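Local coordinates for protein membrane-bound protease PH1510 (Pyrococcus horikoshii, PDB 6M4B) that cleaves proteins, including casein and a stomatin homolog in vitro, preferentially near hydrophobic or aromatic residues, represented here by its N-terminal serine-protease domain with the nucleophile replaced, at residues K7-V12 with E204-A209; N38-I43 with L198-V203; Y128-I133 with F150-L155; I103-P108 with D154-P159; K16-S21 with D47-R52. The protein carries 1 engineered substitution. All coordinates share one frame; numbering follows the deposited sequence.

Contact 1 (K7-V12 with E204-A209); sequences KNIVYV and EVRYLA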
# COMPACT_ATOMS: atom_id res chain seq x y z
N LYS A 7 -27.48 -9.41 15.48
CA LYS A 7 -27.87 -9.66 14.09
C LYS A 7 -26.71 -9.56 13.06
O LYS A 7 -25.66 -8.98 13.31
CB LYS A 7 -29.05 -8.76 13.66
CG LYS A 7 -28.88 -7.22 13.84
CD LYS A 7 -29.70 -6.67 15.00
CE LYS A 7 -29.01 -5.43 15.62
NZ LYS A 7 -29.89 -4.62 16.52
N ASN A 8 -26.93 -10.19 11.92
CA ASN A 8 -25.93 -10.38 10.91
C ASN A 8 -26.36 -9.34 9.90
O ASN A 8 -27.33 -9.52 9.17
CB ASN A 8 -26.06 -11.82 10.39
CG ASN A 8 -24.79 -12.34 9.68
OD1 ASN A 8 -23.75 -11.72 9.72
ND2 ASN A 8 -24.92 -13.46 8.99
N ILE A 9 -25.65 -8.22 9.89
CA ILE A 9 -25.99 -7.11 9.03
C ILE A 9 -24.98 -6.97 7.87
O ILE A 9 -23.76 -6.93 8.11
CB ILE A 9 -26.03 -5.81 9.85
CG1 ILE A 9 -27.22 -5.88 10.82
CG2 ILE A 9 -26.17 -4.60 8.95
CD1 ILE A 9 -27.16 -4.90 11.97
N VAL A 10 -25.49 -6.80 6.66
CA VAL A 10 -24.69 -6.38 5.54
C VAL A 10 -25.16 -5.00 5.07
O VAL A 10 -26.32 -4.81 4.72
CB VAL A 10 -24.73 -7.39 4.38
CG1 VAL A 10 -23.96 -6.88 3.17
CG2 VAL A 10 -24.10 -8.70 4.84
N TYR A 11 -24.23 -4.06 5.05
CA TYR A 11 -24.51 -2.74 4.48
C TYR A 11 -24.22 -2.75 2.99
O TYR A 11 -23.40 -3.54 2.51
CB TYR A 11 -23.73 -1.67 5.19
CG TYR A 11 -24.30 -1.37 6.58
CD1 TYR A 11 -25.43 -0.56 6.73
CD2 TYR A 11 -23.72 -1.90 7.72
CE1 TYR A 11 -25.94 -0.27 7.97
CE2 TYR A 11 -24.22 -1.61 8.98
CZ TYR A 11 -25.33 -0.80 9.10
OH TYR A 11 -25.83 -0.52 10.34
N VAL A 12 -24.93 -1.89 2.27
CA VAL A 12 -24.77 -1.70 0.84
C VAL A 12 -24.67 -0.18 0.62
O VAL A 12 -25.53 0.54 1.11
CB VAL A 12 -25.94 -2.28 0.03
CG1 VAL A 12 -25.79 -2.04 -1.44
CG2 VAL A 12 -26.07 -3.78 0.26
N GLU A 204 -29.44 -9.31 7.34
CA GLU A 204 -30.28 -8.13 7.15
C GLU A 204 -29.55 -7.15 6.29
O GLU A 204 -28.57 -6.59 6.71
CB GLU A 204 -30.63 -7.49 8.49
CG GLU A 204 -31.54 -8.39 9.32
CD GLU A 204 -31.82 -7.86 10.72
OE1 GLU A 204 -32.23 -6.66 10.81
OE2 GLU A 204 -31.68 -8.67 11.69
N VAL A 205 -30.04 -6.93 5.09
CA VAL A 205 -29.44 -5.97 4.18
C VAL A 205 -29.91 -4.58 4.58
O VAL A 205 -31.08 -4.37 4.71
CB VAL A 205 -29.86 -6.26 2.75
CG1 VAL A 205 -29.27 -5.21 1.80
CG2 VAL A 205 -29.41 -7.68 2.36
N ARG A 206 -28.99 -3.64 4.80
CA ARG A 206 -29.34 -2.22 5.04
C ARG A 206 -28.60 -1.29 4.07
O ARG A 206 -27.42 -1.46 3.85
CB ARG A 206 -28.99 -1.82 6.47
CG ARG A 206 -29.74 -2.58 7.53
CD ARG A 206 -29.28 -2.11 8.90
NE ARG A 206 -30.07 -2.70 9.99
CZ ARG A 206 -29.75 -2.62 11.28
NH1 ARG A 206 -30.53 -3.20 12.18
NH2 ARG A 206 -28.65 -1.97 11.67
N TYR A 207 -29.31 -0.35 3.47
CA TYR A 207 -28.74 0.56 2.48
C TYR A 207 -28.24 1.81 3.18
O TYR A 207 -28.89 2.32 4.04
CB TYR A 207 -29.73 0.84 1.32
CG TYR A 207 -29.89 -0.37 0.41
CD1 TYR A 207 -30.67 -1.44 0.80
CD2 TYR A 207 -29.20 -0.47 -0.82
CE1 TYR A 207 -30.79 -2.59 0.00
CE2 TYR A 207 -29.33 -1.62 -1.64
CZ TYR A 207 -30.11 -2.68 -1.22
OH TYR A 207 -30.29 -3.86 -1.95
N LEU A 208 -27.03 2.24 2.86
CA LEU A 208 -26.51 3.48 3.38
C LEU A 208 -26.67 4.49 2.29
O LEU A 208 -26.38 4.20 1.11
CB LEU A 208 -25.03 3.38 3.74
CG LEU A 208 -24.74 2.44 4.90
CD1 LEU A 208 -23.25 2.28 5.02
CD2 LEU A 208 -25.35 2.97 6.20
N ALA A 209 -27.12 5.68 2.68
CA ALA A 209 -27.43 6.74 1.74
C ALA A 209 -26.35 7.86 1.84
O ALA A 209 -25.74 8.05 2.90
CB ALA A 209 -28.85 7.28 1.98
O HOH W 1 -30.71 -2.66 14.79
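Strands 9-12 and 204-207 run parallel, I9 facing E204 and V12 facing Y207, with a 28° angle between the two short segments and backbone bonds passing alternately between them, such as R206 N to V10 O at 2.9 Å. R206 lies on the face with I9 and Y11. Its chain is extended from CG to NE (chi2 179°, chi3 174°) and carries the guanidinium past Y11 to I9, whose CD1 lies over one face of the group, 3.3 Å from NH2. The same NH2 donates a weak bond to Y11 OH at the guanidinium edge; NH1 reaches K7 NZ through a shared water. L208 CD2 meets Y11 CD1 obliquely at 3.6 Å. On the face carrying V10 and V205, V12 sets CB over the ring of Y207 in a CH-pi contact, while its CG2 touches V205 CG1 at 3.8 Å. Helix 175-182 packs against V12, V205 and Y207. Strand 204-207, late in the sequence, thus forms one edge of the parallel sheet in this ClpP/crotonase-type domain.

Contact 2 (N38-I43 with L198-V203); sequences NAEAII and LNFTNV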
# COMPACT_ATOMS: atom_id res chain seq x y z
N ASN A 38 -20.50 -3.24 13.75
CA ASN A 38 -20.06 -4.66 13.67
C ASN A 38 -20.74 -5.44 12.54
O ASN A 38 -21.10 -6.63 12.72
CB ASN A 38 -20.27 -5.43 14.99
CG ASN A 38 -19.55 -4.81 16.16
OD1 ASN A 38 -20.18 -4.30 17.09
ND2 ASN A 38 -18.23 -4.79 16.09
N ALA A 39 -20.88 -4.80 11.39
CA ALA A 39 -21.44 -5.49 10.23
C ALA A 39 -20.61 -6.72 9.84
O ALA A 39 -19.39 -6.77 10.07
CB ALA A 39 -21.57 -4.56 9.05
N GLU A 40 -21.29 -7.69 9.25
CA GLU A 40 -20.70 -8.87 8.68
C GLU A 40 -19.83 -8.52 7.46
O GLU A 40 -18.89 -9.22 7.15
CB GLU A 40 -21.82 -9.84 8.29
CG GLU A 40 -21.41 -11.11 7.55
CD GLU A 40 -20.54 -12.01 8.36
OE1 GLU A 40 -19.89 -12.91 7.78
OE2 GLU A 40 -20.46 -11.80 9.59
N ALA A 41 -20.24 -7.48 6.73
CA ALA A 41 -19.59 -7.05 5.47
C ALA A 41 -20.25 -5.77 5.01
O ALA A 41 -21.42 -5.51 5.35
CB ALA A 41 -19.69 -8.11 4.36
N ILE A 42 -19.53 -5.00 4.19
CA ILE A 42 -20.13 -3.89 3.46
C ILE A 42 -19.92 -4.14 1.97
O ILE A 42 -18.82 -4.49 1.55
CB ILE A 42 -19.58 -2.53 3.91
CG1 ILE A 42 -20.31 -1.40 3.16
CG2 ILE A 42 -18.08 -2.41 3.76
CD1 ILE A 42 -19.89 -0.03 3.62
N ILE A 43 -20.99 -4.01 1.20
CA ILE A 43 -20.96 -4.14 -0.24
C ILE A 43 -21.00 -2.72 -0.82
O ILE A 43 -21.82 -1.90 -0.44
CB ILE A 43 -22.15 -4.91 -0.80
CG1 ILE A 43 -22.11 -6.37 -0.30
CG2 ILE A 43 -22.14 -4.88 -2.34
CD1 ILE A 43 -23.43 -7.11 -0.47
N LEU A 198 -17.20 -15.69 4.99
CA LEU A 198 -18.36 -14.84 4.94
C LEU A 198 -19.61 -15.67 5.28
O LEU A 198 -19.79 -16.79 4.77
CB LEU A 198 -18.54 -14.21 3.57
CG LEU A 198 -17.41 -13.26 3.14
CD1 LEU A 198 -17.53 -12.94 1.66
CD2 LEU A 198 -17.42 -12.00 3.96
N ASN A 199 -20.46 -15.14 6.14
CA ASN A 199 -21.66 -15.85 6.55
C ASN A 199 -22.86 -15.06 6.18
O ASN A 199 -23.19 -14.06 6.84
CB ASN A 199 -21.65 -16.10 8.03
CG ASN A 199 -22.98 -16.60 8.55
OD1 ASN A 199 -23.85 -17.06 7.82
ND2 ASN A 199 -23.13 -16.51 9.85
N PHE A 200 -23.49 -15.50 5.10
CA PHE A 200 -24.61 -14.75 4.56
C PHE A 200 -25.87 -15.58 4.48
O PHE A 200 -26.81 -15.23 3.77
CB PHE A 200 -24.28 -14.26 3.14
CG PHE A 200 -23.19 -13.20 3.05
CD1 PHE A 200 -23.04 -12.19 4.03
CD2 PHE A 200 -22.41 -13.16 1.94
CE1 PHE A 200 -22.09 -11.21 3.87
CE2 PHE A 200 -21.45 -12.18 1.77
CZ PHE A 200 -21.29 -11.21 2.72
N THR A 201 -25.93 -16.66 5.22
CA THR A 201 -27.09 -17.51 5.16
C THR A 201 -28.38 -16.75 5.52
O THR A 201 -29.33 -16.79 4.78
CB THR A 201 -26.85 -18.70 6.07
OG1 THR A 201 -25.60 -19.29 5.68
CG2 THR A 201 -28.03 -19.72 5.97
N ASN A 202 -28.37 -16.02 6.63
CA ASN A 202 -29.50 -15.16 7.02
C ASN A 202 -28.98 -13.84 7.44
O ASN A 202 -28.30 -13.73 8.48
CB ASN A 202 -30.26 -15.79 8.17
CG ASN A 202 -31.00 -17.01 7.73
OD1 ASN A 202 -30.64 -18.13 8.05
ND2 ASN A 202 -32.00 -16.80 6.91
N VAL A 203 -29.25 -12.83 6.64
CA VAL A 203 -28.60 -11.54 6.82
C VAL A 203 -29.58 -10.41 6.60
O VAL A 203 -30.51 -10.57 5.86
CB VAL A 203 -27.38 -11.48 5.92
CG1 VAL A 203 -27.76 -11.72 4.49
CG2 VAL A 203 -26.76 -10.13 6.01
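E40 meets the loop that precedes strand 204-207 through one carboxylate oxygen: N199 N donates to E40 OE1 at 2.8 Å, with an N-H...O angle of 160°. This joins the turn leading into strand 41-47, in the parallel sheet of the ClpP/crotonase-type domain, to the chain's last long connection. The donor approaches OE1 from the anti side and 35° out of the carboxylate plane. With CG anti to the backbone N (chi1 175°) and a bend at chi2, the glutamate presents its methylene to the aromatic neighbour as well as its acid to the backbone: E40 CG lies 3.7 Å from F200 CE1, and the carboxylate and ring planes stand nearly perpendicular. A41 follows with its methyl at the edge of the same ring, near its plane.

In the second shell, F200 N is bonded to N183 OD1 and its ring packs on V10, I71 and L179, which fixes the aromatic group between sheet and helix 175-182. N8 ND2 holds N199 O, steadying the peptide beyond the one E40 grips. Before E40, the helix that leads into this strand ends in a Schellman motif with N38 at C-prime. Within the loop, T201 N makes a weak 3.4 Å bond to N199 OD1.

Contact 3 (Y128-I133 with F150-L155); sequences YFIAYI and FITKDL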
# COMPACT_ATOMS: atom_id res chain seq x y z
N TYR A 128 5.99 1.44 -11.96
CA TYR A 128 5.54 1.62 -10.62
C TYR A 128 4.08 1.11 -10.43
O TYR A 128 3.79 0.38 -9.47
CB TYR A 128 5.68 3.08 -10.23
CG TYR A 128 5.15 3.38 -8.88
CD1 TYR A 128 3.78 3.66 -8.71
CD2 TYR A 128 5.96 3.36 -7.78
CE1 TYR A 128 3.27 3.88 -7.45
CE2 TYR A 128 5.45 3.60 -6.50
CZ TYR A 128 4.11 3.84 -6.34
OH TYR A 128 3.61 4.14 -5.10
N PHE A 129 3.22 1.48 -11.35
CA PHE A 129 1.84 1.07 -11.36
C PHE A 129 1.67 -0.39 -11.62
O PHE A 129 0.85 -1.04 -10.96
CB PHE A 129 0.97 1.94 -12.28
CG PHE A 129 0.55 3.22 -11.64
CD1 PHE A 129 -0.34 3.18 -10.56
CD2 PHE A 129 1.17 4.42 -11.94
CE1 PHE A 129 -0.68 4.34 -9.88
CE2 PHE A 129 0.85 5.59 -11.25
CZ PHE A 129 -0.08 5.55 -10.22
N ILE A 130 2.51 -0.94 -12.49
CA ILE A 130 2.55 -2.37 -12.72
C ILE A 130 2.95 -3.10 -11.44
O ILE A 130 2.28 -4.04 -11.04
CB ILE A 130 3.50 -2.76 -13.86
CG1 ILE A 130 2.94 -2.26 -15.20
CG2 ILE A 130 3.71 -4.25 -13.91
CD1 ILE A 130 3.91 -2.36 -16.38
N ALA A 131 4.01 -2.65 -10.76
CA ALA A 131 4.37 -3.29 -9.50
C ALA A 131 3.20 -3.19 -8.50
O ALA A 131 2.91 -4.17 -7.81
CB ALA A 131 5.62 -2.68 -8.92
N TYR A 132 2.51 -2.05 -8.44
CA TYR A 132 1.42 -1.88 -7.47
C TYR A 132 0.19 -2.79 -7.77
O TYR A 132 -0.28 -3.53 -6.89
CB TYR A 132 1.02 -0.46 -7.40
CG TYR A 132 -0.03 -0.13 -6.40
CD1 TYR A 132 0.23 -0.24 -5.04
CD2 TYR A 132 -1.28 0.33 -6.80
CE1 TYR A 132 -0.72 0.06 -4.10
CE2 TYR A 132 -2.23 0.68 -5.86
CZ TYR A 132 -1.98 0.52 -4.53
OH TYR A 132 -2.93 0.87 -3.62
N ILE A 133 -0.24 -2.80 -9.03
CA ILE A 133 -1.42 -3.59 -9.43
C ILE A 133 -1.16 -5.10 -9.28
O ILE A 133 -2.01 -5.83 -8.79
CB ILE A 133 -1.93 -3.23 -10.83
CG1 ILE A 133 -3.44 -3.51 -10.90
CG2 ILE A 133 -1.17 -3.97 -11.95
CD1 ILE A 133 -4.07 -3.11 -12.20
N PHE A 150 -3.97 -5.42 -17.71
CA PHE A 150 -4.86 -4.28 -17.67
C PHE A 150 -4.09 -2.99 -18.01
O PHE A 150 -4.70 -2.01 -18.45
CB PHE A 150 -5.52 -4.06 -16.29
CG PHE A 150 -6.47 -5.14 -15.83
CD1 PHE A 150 -7.16 -5.95 -16.72
CD2 PHE A 150 -6.64 -5.36 -14.45
CE1 PHE A 150 -8.04 -6.92 -16.28
CE2 PHE A 150 -7.53 -6.34 -13.99
CZ PHE A 150 -8.25 -7.10 -14.91
N ILE A 151 -2.82 -2.94 -17.66
CA ILE A 151 -1.98 -1.79 -17.90
C ILE A 151 -1.30 -1.95 -19.26
O ILE A 151 -1.44 -1.09 -20.11
CB ILE A 151 -0.91 -1.59 -16.78
CG1 ILE A 151 -1.56 -1.10 -15.50
CG2 ILE A 151 0.19 -0.61 -17.19
CD1 ILE A 151 -0.63 -0.98 -14.33
N THR A 152 -0.55 -3.04 -19.46
CA THR A 152 0.35 -3.12 -20.61
C THR A 152 -0.41 -3.25 -21.95
O THR A 152 0.10 -2.85 -22.97
CB THR A 152 1.30 -4.29 -20.50
OG1 THR A 152 0.53 -5.50 -20.38
CG2 THR A 152 2.27 -4.10 -19.31
N LYS A 153 -1.60 -3.84 -21.92
CA LYS A 153 -2.45 -4.02 -23.09
C LYS A 153 -3.71 -3.18 -23.00
O LYS A 153 -4.50 -3.16 -23.92
CB LYS A 153 -2.78 -5.51 -23.23
CG LYS A 153 -1.55 -6.25 -23.69
CD LYS A 153 -1.62 -7.76 -23.79
CE LYS A 153 -0.19 -8.31 -23.84
NZ LYS A 153 0.02 -9.51 -24.72
N ASP A 154 -3.90 -2.45 -21.92
CA ASP A 154 -5.18 -1.78 -21.67
C ASP A 154 -6.37 -2.78 -21.69
O ASP A 154 -7.50 -2.44 -22.03
CB ASP A 154 -5.38 -0.62 -22.69
CG ASP A 154 -6.21 0.50 -22.12
OD1 ASP A 154 -6.11 0.75 -20.90
OD2 ASP A 154 -6.97 1.15 -22.87
N LEU A 155 -6.07 -4.02 -21.31
CA LEU A 155 -7.05 -5.08 -21.28
C LEU A 155 -8.24 -4.71 -20.38
O LEU A 155 -8.09 -4.15 -19.30
CB LEU A 155 -6.40 -6.36 -20.81
CG LEU A 155 -7.27 -7.62 -20.82
CD1 LEU A 155 -7.66 -8.02 -22.23
CD2 LEU A 155 -6.58 -8.78 -20.10
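Helices 123-139 and 144-152 pack here as consecutive helices beside the substrate-binding segments, I130 and I151 being the nearest pair at 6.9 Å between CA atoms. No hydrogen bond crosses; the join is apolar. I151 is central to the contact: its CD1 reaches the backbone of helix 123-139, 3.6 Å from both F129 C and I130 N, and also touches F129 CB and I133 CG2. I133 and I151 run antiparallel alongside each other. The other branch, I151 CG2, meets I130 CG1 at 3.8 Å. This pairing belongs to the helical part of a ClpP/crotonase-type domain, where helix 123-139 begins just before the catalytic K124 and I151 also packs on P108 of the substrate site, F129 on A53. At the edges of the patch, I130 CD1 touches T152 CG2 at 3.8 Å, the two side chains roughly perpendicular. With CG1 anti to the backbone N (chi1 -152°), I133 sends CD1 to the edge of the F150 ring, 4.1 Å from CD2.

Contact 4 (I103-P108 with D154-P159); sequences IGACRP and DLSLTP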
# COMPACT_ATOMS: atom_id res chain seq x y z
N ILE A 103 -14.36 -4.62 -16.33
CA ILE A 103 -13.25 -4.30 -15.39
C ILE A 103 -11.94 -4.17 -16.18
O ILE A 103 -11.74 -4.85 -17.17
CB ILE A 103 -13.16 -5.35 -14.25
CG1 ILE A 103 -12.12 -4.95 -13.21
CG2 ILE A 103 -12.85 -6.73 -14.79
CD1 ILE A 103 -12.27 -5.70 -11.91
N GLY A 104 -11.05 -3.31 -15.73
CA GLY A 104 -9.74 -3.17 -16.39
C GLY A 104 -9.57 -1.86 -17.13
O GLY A 104 -10.12 -0.81 -16.72
N ALA A 105 -8.76 -1.91 -18.18
CA ALA A 105 -8.34 -0.71 -18.93
C ALA A 105 -7.65 0.27 -18.03
O ALA A 105 -8.22 1.33 -17.68
CB ALA A 105 -9.55 -0.06 -19.66
N CYS A 106 -6.43 -0.06 -17.62
CA CYS A 106 -5.69 0.83 -16.67
C CYS A 106 -4.37 1.41 -17.21
O CYS A 106 -3.47 1.75 -16.40
CB CYS A 106 -5.36 0.01 -15.38
SG CYS A 106 -6.76 -0.91 -14.76
N ARG A 107 -4.22 1.49 -18.53
CA ARG A 107 -3.04 2.12 -19.10
C ARG A 107 -2.93 3.50 -18.49
O ARG A 107 -3.86 4.29 -18.62
CB ARG A 107 -3.08 2.23 -20.62
CG ARG A 107 -1.67 2.54 -21.15
CD ARG A 107 -1.64 2.78 -22.65
NE ARG A 107 -2.17 1.68 -23.48
CZ ARG A 107 -1.58 0.50 -23.65
NH1 ARG A 107 -0.45 0.20 -23.01
NH2 ARG A 107 -2.14 -0.42 -24.45
N PRO A 108 -1.84 3.76 -17.73
CA PRO A 108 -1.74 5.08 -17.07
C PRO A 108 -1.40 6.15 -18.11
O PRO A 108 -0.42 6.01 -18.87
CB PRO A 108 -0.63 4.90 -16.01
CG PRO A 108 0.13 3.70 -16.44
CD PRO A 108 -0.66 2.92 -17.46
N ASP A 154 -3.90 -2.45 -21.92
CA ASP A 154 -5.18 -1.78 -21.67
C ASP A 154 -6.37 -2.78 -21.69
O ASP A 154 -7.50 -2.44 -22.03
CB ASP A 154 -5.38 -0.62 -22.69
CG ASP A 154 -6.21 0.50 -22.12
OD1 ASP A 154 -6.11 0.75 -20.90
OD2 ASP A 154 -6.97 1.15 -22.87
N LEU A 155 -6.07 -4.02 -21.31
CA LEU A 155 -7.05 -5.08 -21.28
C LEU A 155 -8.24 -4.71 -20.38
O LEU A 155 -8.09 -4.15 -19.30
CB LEU A 155 -6.40 -6.36 -20.81
CG LEU A 155 -7.27 -7.62 -20.82
CD1 LEU A 155 -7.66 -8.02 -22.23
CD2 LEU A 155 -6.58 -8.78 -20.10
N SER A 156 -9.41 -5.04 -20.91
CA SER A 156 -10.72 -4.88 -20.29
C SER A 156 -11.38 -6.25 -20.38
O SER A 156 -11.26 -6.91 -21.40
CB SER A 156 -11.56 -3.94 -21.12
OG SER A 156 -12.32 -3.15 -20.27
N LEU A 157 -12.08 -6.66 -19.33
CA LEU A 157 -12.71 -7.98 -19.27
C LEU A 157 -14.18 -7.85 -18.99
O LEU A 157 -14.59 -6.92 -18.32
CB LEU A 157 -12.08 -8.89 -18.20
CG LEU A 157 -10.60 -9.29 -18.41
CD1 LEU A 157 -10.15 -10.18 -17.27
CD2 LEU A 157 -10.32 -9.95 -19.78
N THR A 158 -14.96 -8.80 -19.50
CA THR A 158 -16.39 -8.96 -19.13
C THR A 158 -16.42 -9.74 -17.80
O THR A 158 -15.40 -10.31 -17.42
CB THR A 158 -17.16 -9.79 -20.18
OG1 THR A 158 -16.57 -11.08 -20.25
CG2 THR A 158 -17.13 -9.10 -21.61
N PRO A 159 -17.60 -9.85 -17.15
CA PRO A 159 -17.68 -10.62 -15.90
C PRO A 159 -17.25 -12.03 -16.00
O PRO A 159 -16.48 -12.51 -15.17
CB PRO A 159 -19.17 -10.53 -15.53
CG PRO A 159 -19.56 -9.19 -16.08
CD PRO A 159 -18.87 -9.13 -17.41
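D154 and R107 join at one end of a short antiparallel pairing, strand 102-104 with strand 156-157, that backs part of the substrate-binding segment of this ClpP/crotonase-type protease. From its start, the aspartate side chain faces the arginine: D154 CB lies 3.7 Å from R107 NH2. CG, anti to the backbone N (chi1 -150°), turns the acid away from the guanidinium and onto the opposing chain, passing 3.9 Å from R107 CB. At the tip, D154 OD1 accepts R107 N at 3.1 Å, on its anti side and 27° out of the carboxylate plane; the same oxygen lies beside A105 CB. D154 therefore holds R107 by its backbone, and no salt bridge forms between their charged groups. The guanidinium, bent round at chi3, instead lays a face over D154 N, and its NH1 donates to T152 O.

Further along, G104 passes S156 as a non-hydrogen-bonded pair with only 4.4 Å between their CA atoms. G104 has positive phi (111°), and its CA lies 3.5 Å from L155 O, which also accepts A105 N. C106, on the face away from this pairing, sits near position 83, the nucleophile site occupied here by an engineered alanine. I103 and L157 form the hydrogen-bonded pair, with L157 N donating to I103 O at 2.8 Å and I103 N returning a bond to L157 O at 3.1 Å.

Contact 5 (K16-S21 with D47-R52); sequences KGQITS and DTPGGR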
# COMPACT_ATOMS: atom_id res chain seq x y z
N LYS A 16 -20.48 6.17 -7.40
CA LYS A 16 -20.49 6.42 -8.83
C LYS A 16 -19.64 7.63 -9.21
O LYS A 16 -19.47 8.55 -8.40
CB LYS A 16 -21.92 6.67 -9.29
CG LYS A 16 -22.90 5.59 -8.89
CD LYS A 16 -24.15 5.62 -9.75
CE LYS A 16 -25.20 4.63 -9.24
NZ LYS A 16 -26.11 4.18 -10.35
N GLY A 17 -19.16 7.66 -10.45
CA GLY A 17 -18.43 8.82 -10.98
C GLY A 17 -16.92 8.74 -10.79
O GLY A 17 -16.36 7.69 -10.42
N GLN A 18 -16.24 9.87 -11.01
CA GLN A 18 -14.80 9.91 -10.97
C GLN A 18 -14.29 9.70 -9.58
O GLN A 18 -14.91 10.12 -8.64
CB GLN A 18 -14.27 11.23 -11.54
CG GLN A 18 -14.44 11.34 -13.04
CD GLN A 18 -13.25 12.02 -13.71
OE1 GLN A 18 -13.39 13.10 -14.28
NE2 GLN A 18 -12.08 11.38 -13.63
N ILE A 19 -13.16 9.02 -9.44
CA ILE A 19 -12.54 8.89 -8.14
C ILE A 19 -11.80 10.20 -7.83
O ILE A 19 -10.95 10.64 -8.61
CB ILE A 19 -11.54 7.72 -8.10
CG1 ILE A 19 -12.20 6.39 -8.53
CG2 ILE A 19 -10.93 7.63 -6.72
CD1 ILE A 19 -13.45 6.01 -7.74
N THR A 20 -12.13 10.81 -6.71
CA THR A 20 -11.53 12.05 -6.26
C THR A 20 -11.29 11.88 -4.77
O THR A 20 -11.74 10.87 -4.20
CB THR A 20 -12.47 13.26 -6.47
OG1 THR A 20 -13.57 13.16 -5.57
CG2 THR A 20 -12.99 13.31 -7.89
N SER A 21 -10.68 12.88 -4.13
CA SER A 21 -10.52 12.91 -2.65
C SER A 21 -11.85 12.79 -1.93
O SER A 21 -11.92 12.28 -0.82
CB SER A 21 -9.91 14.25 -2.16
OG SER A 21 -9.24 14.93 -3.19
N ASP A 47 -19.32 2.07 -9.80
CA ASP A 47 -19.38 2.39 -11.23
C ASP A 47 -18.49 3.64 -11.42
O ASP A 47 -18.82 4.75 -10.97
CB ASP A 47 -20.83 2.67 -11.66
CG ASP A 47 -20.98 2.85 -13.17
OD1 ASP A 47 -20.03 2.54 -13.93
OD2 ASP A 47 -22.09 3.22 -13.63
N THR A 48 -17.34 3.44 -12.03
CA THR A 48 -16.39 4.54 -12.18
C THR A 48 -15.60 4.37 -13.45
O THR A 48 -15.29 3.25 -13.85
CB THR A 48 -15.45 4.64 -10.97
OG1 THR A 48 -14.59 5.78 -11.12
CG2 THR A 48 -14.58 3.38 -10.79
N PRO A 49 -15.29 5.48 -14.13
CA PRO A 49 -14.34 5.40 -15.27
C PRO A 49 -12.87 5.57 -14.81
O PRO A 49 -11.97 5.39 -15.62
CB PRO A 49 -14.76 6.58 -16.15
CG PRO A 49 -15.22 7.61 -15.14
CD PRO A 49 -15.84 6.85 -13.96
N GLY A 50 -12.66 5.92 -13.55
CA GLY A 50 -11.34 6.15 -13.03
C GLY A 50 -11.30 7.46 -12.30
O GLY A 50 -12.34 8.02 -11.93
N GLY A 51 -10.08 7.96 -12.09
CA GLY A 51 -9.87 9.21 -11.37
C GLY A 51 -8.43 9.39 -10.93
O GLY A 51 -7.53 8.95 -11.61
N ARG A 52 -8.24 10.00 -9.77
CA ARG A 52 -6.90 10.31 -9.24
C ARG A 52 -6.27 9.12 -8.55
O ARG A 52 -6.88 8.51 -7.64
CB ARG A 52 -6.96 11.46 -8.23
CG ARG A 52 -7.72 12.66 -8.75
CD ARG A 52 -6.82 13.87 -8.92
NE ARG A 52 -7.64 14.89 -9.57
CZ ARG A 52 -7.22 15.82 -10.42
NH1 ARG A 52 -8.11 16.65 -10.96
NH2 ARG A 52 -5.93 15.96 -10.73
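The glycine-rich substrate-binding loop, G50 to R52, lies alongside the loop that leaves strand 9-16, and T48 secures its entrance. With OG1 anti to the backbone N (chi1 -177°), T48 donates to G17 O at 2.7 Å. The same hydroxyl accepts G50 N, closing an ST turn and so partnering both loops. The I19 side chain lies roughly perpendicular to T48, CG1 and CD1 both 3.6 Å from OG1, and also packs on A55 and I59 of helix 53-64. The backbones meet in two separate places, their register offset by one residue. At the first, G17 N donates to D47 O. At the second, I19 N reaches G50 O at 2.8 Å from above the carbonyl plane, and R52 N, at that helix's N-cap, returns to I19 O. G51 CA makes a CA-H...O contact with the same I19 O at 3.3 Å. Neighbouring strands thus run through loops into helices, consistent with a ClpP/crotonase-type domain, and place the glycines near the nucleophile position.

How the contacts relate
Contacts 1 and 2 lie at one end of the parallel sheet, far from the annotated sites, on neighbouring strands (9-16 and 41-47 respectively); Y11 O to I43 N links them. Contact 5 takes up the same two strands at their other ends, where regular pairing gives way to loops of the substrate site. Contacts 3 and 4 share D154 and L155 across the chain's centre from the first two, and F150 O to C106 N ties them. Chemistry follows place: strand bonds with a partly exposed polar fringe in contact 1, one acid-to-backbone bond beside a buried aromatic in contact 2, purely apolar helix packing in contact 3, and mostly backbone bonding around glycines in contacts 4 and 5.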